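Local atomic coordinates of YaeO (PDB entry 6JIE), a protein that inhibits Rho-dependent transcription termination by dissociating the Rho hexamer, and structurally resembles the RNA chaperone Hfq. Residues 38-41 / 42-46. Sequence-based numbering, arbitrary orientation.
Sequences QRNS and QKQEC
Asn-40 and Gln-44 meet through backbone and side chain alike at the surface tip of the beta hairpin of strands 33-39 and 45-50, a 3:5 type I turn with a G1 bulge. Lys-43, in the left-handed conformation, is the bulge residue. Its N closes the turn on Asn-40 O at 2.9 Å. Next to it, Asn-40 N gives its hydrogen to Gln-44 O, which also receives a CA-H...O contact from Arg-39. The Asn-40 amide is used at both ends. With CG between backbone N and carbonyl carbon (chi1 60°), OD1 takes the Gln-44 N-H at 2.8 Å. That donor sits 42° out of the Asn-40 carbonyl plane, not on a lone pair. Asn-40 ND2 reaches Gln-44 OE1 at 2.9 Å, on a lone pair and nearly straight (166° at the hydrogen). Two bonds thus fix the rotation of this amide; Cys-46 SG lies against ND2, and Leu-57 touches the Asn-40 side chain. A magnesium ion is bound about 5 Å from the Gln-44 side chain. Where the strands begin, Gln-38 and Cys-46 form the antiparallel hydrogen-bonded pair through two reciprocal N-H...O bonds. Arg-39 and Glu-45, the non-hydrogen-bonded pair, point to the opposite face. An extended chain carries Arg-39 NH1 to Lys-43 O at 2.7 Å, satisfying a further carbonyl of the turn, and Glu-45 CG lies over one guanidinium face, near its rim. Arg-39 NH2 to Glu-45 OE2, 4.3 Å, is beyond a salt bridge, the oxygen well out of the guanidinium plane. A water bridges them instead, accepting from Arg-39 NH2 at 3.0 Å and donating to Glu-45 OE2 at 3.3 Å.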
loop_
_atom_site.group_PDB
_atom_site.type_symbol
_atom_site.label_atom_id
_atom_site.label_comp_id
_atom_site.label_asym_id
_atom_site.label_seq_id
_atom_site.Cartn_x
_atom_site.Cartn_y
_atom_site.Cartn_z
ATOM N N GLN A 38 -9.226 -11.562 -10.769
ATOM C CA GLN A 38 -10.293 -12.540 -10.632
ATOM C C GLN A 38 -11.441 -12.077 -11.507
ATOM O O GLN A 38 -11.457 -10.940 -11.979
ATOM C CB GLN A 38 -10.734 -12.687 -9.171
ATOM C CG GLN A 38 -11.320 -11.414 -8.594
ATOM C CD GLN A 38 -11.660 -11.531 -7.116
ATOM O OE1 GLN A 38 -12.793 -11.847 -6.750
ATOM N NE2 GLN A 38 -10.685 -11.265 -6.265
ATOM N N ARG A 39 -12.404 -12.967 -11.719
ATOM C CA ARG A 39 -13.621 -12.586 -12.413
ATOM C C ARG A 39 -14.671 -12.123 -11.412
ATOM O O ARG A 39 -14.778 -12.667 -10.311
ATOM C CB ARG A 39 -14.149 -13.756 -13.255
ATOM C CG ARG A 39 -13.179 -14.140 -14.363
ATOM C CD ARG A 39 -13.879 -14.873 -15.479
ATOM N NE ARG A 39 -12.966 -15.282 -16.546
ATOM C CZ ARG A 39 -12.858 -14.666 -17.722
ATOM N NH1 ARG A 39 -13.604 -13.604 -17.995
ATOM N NH2 ARG A 39 -12.006 -15.117 -18.631
ATOM N N ASN A 40 -15.440 -11.109 -11.799
ATOM C CA ASN A 40 -16.542 -10.638 -10.968
ATOM C C ASN A 40 -17.744 -11.556 -11.170
ATOM O O ASN A 40 -17.659 -12.575 -11.856
ATOM C CB ASN A 40 -16.847 -9.170 -11.268
ATOM C CG ASN A 40 -17.245 -8.909 -12.734
ATOM O OD1 ASN A 40 -17.646 -9.813 -13.478
ATOM N ND2 ASN A 40 -17.143 -7.644 -13.141
ATOM N N SER A 41 -18.889 -11.205 -10.576
ATOM C CA SER A 41 -20.073 -12.054 -10.677
ATOM C C SER A 41 -20.612 -12.126 -12.095
ATOM O O SER A 41 -21.316 -13.083 -12.430
ATOM C CB SER A 41 -21.170 -11.555 -9.731
ATOM O OG SER A 41 -21.630 -10.269 -10.114
ATOM N N GLN A 42 -20.301 -11.132 -12.924
ATOM C CA GLN A 42 -20.650 -11.115 -14.333
ATOM C C GLN A 42 -19.650 -11.870 -15.206
ATOM O O GLN A 42 -19.818 -11.899 -16.434
ATOM C CB GLN A 42 -20.766 -9.668 -14.800
ATOM C CG GLN A 42 -21.990 -8.945 -14.260
ATOM C CD GLN A 42 -21.965 -7.472 -14.598
ATOM O OE1 GLN A 42 -22.703 -7.008 -15.470
ATOM N NE2 GLN A 42 -21.102 -6.726 -13.918
ATOM N N LYS A 43 -18.640 -12.493 -14.595
ATOM C CA LYS A 43 -17.603 -13.276 -15.261
ATOM C C LYS A 43 -16.679 -12.412 -16.099
ATOM O O LYS A 43 -16.056 -12.908 -17.047
ATOM C CB LYS A 43 -18.187 -14.401 -16.130
ATOM C CG LYS A 43 -19.203 -15.284 -15.417
ATOM C CD LYS A 43 -18.627 -15.909 -14.161
ATOM C CE LYS A 43 -19.523 -17.037 -13.687
ATOM N NZ LYS A 43 -20.928 -16.849 -14.153
ATOM N N GLN A 44 -16.582 -11.126 -15.768
ATOM C CA GLN A 44 -15.662 -10.210 -16.425
ATOM C C GLN A 44 -14.330 -10.223 -15.690
ATOM O O GLN A 44 -14.302 -10.314 -14.468
ATOM C CB GLN A 44 -16.238 -8.796 -16.427
ATOM C CG GLN A 44 -17.569 -8.695 -17.188
ATOM C CD GLN A 44 -18.406 -7.481 -16.782
ATOM O OE1 GLN A 44 -18.299 -6.978 -15.662
ATOM N NE2 GLN A 44 -19.250 -7.018 -17.693
ATOM N N GLU A 45 -13.232 -10.161 -16.447
ATOM C CA GLU A 45 -11.906 -10.154 -15.836
ATOM C C GLU A 45 -11.701 -8.849 -15.087
ATOM O O GLU A 45 -11.937 -7.770 -15.636
ATOM C CB GLU A 45 -10.808 -10.309 -16.888
ATOM C CG GLU A 45 -10.806 -11.610 -17.672
ATOM C CD GLU A 45 -9.512 -11.800 -18.444
ATOM O OE1 GLU A 45 -8.450 -11.921 -17.796
ATOM O OE2 GLU A 45 -9.550 -11.809 -19.693
ATOM N N CYS A 46 -11.230 -8.950 -13.847
ATOM C CA CYS A 46 -11.059 -7.783 -12.994
ATOM C C CYS A 46 -9.710 -7.835 -12.297
ATOM O O CYS A 46 -9.111 -8.899 -12.119
ATOM C CB CYS A 46 -12.159 -7.694 -11.932
ATOM S SG CYS A 46 -13.782 -7.331 -12.626
HETATM O O HOH W 1 -10.499 -14.550 -21.218
HETATM O O HOH W 2 -20.432 -7.947 -11.059
#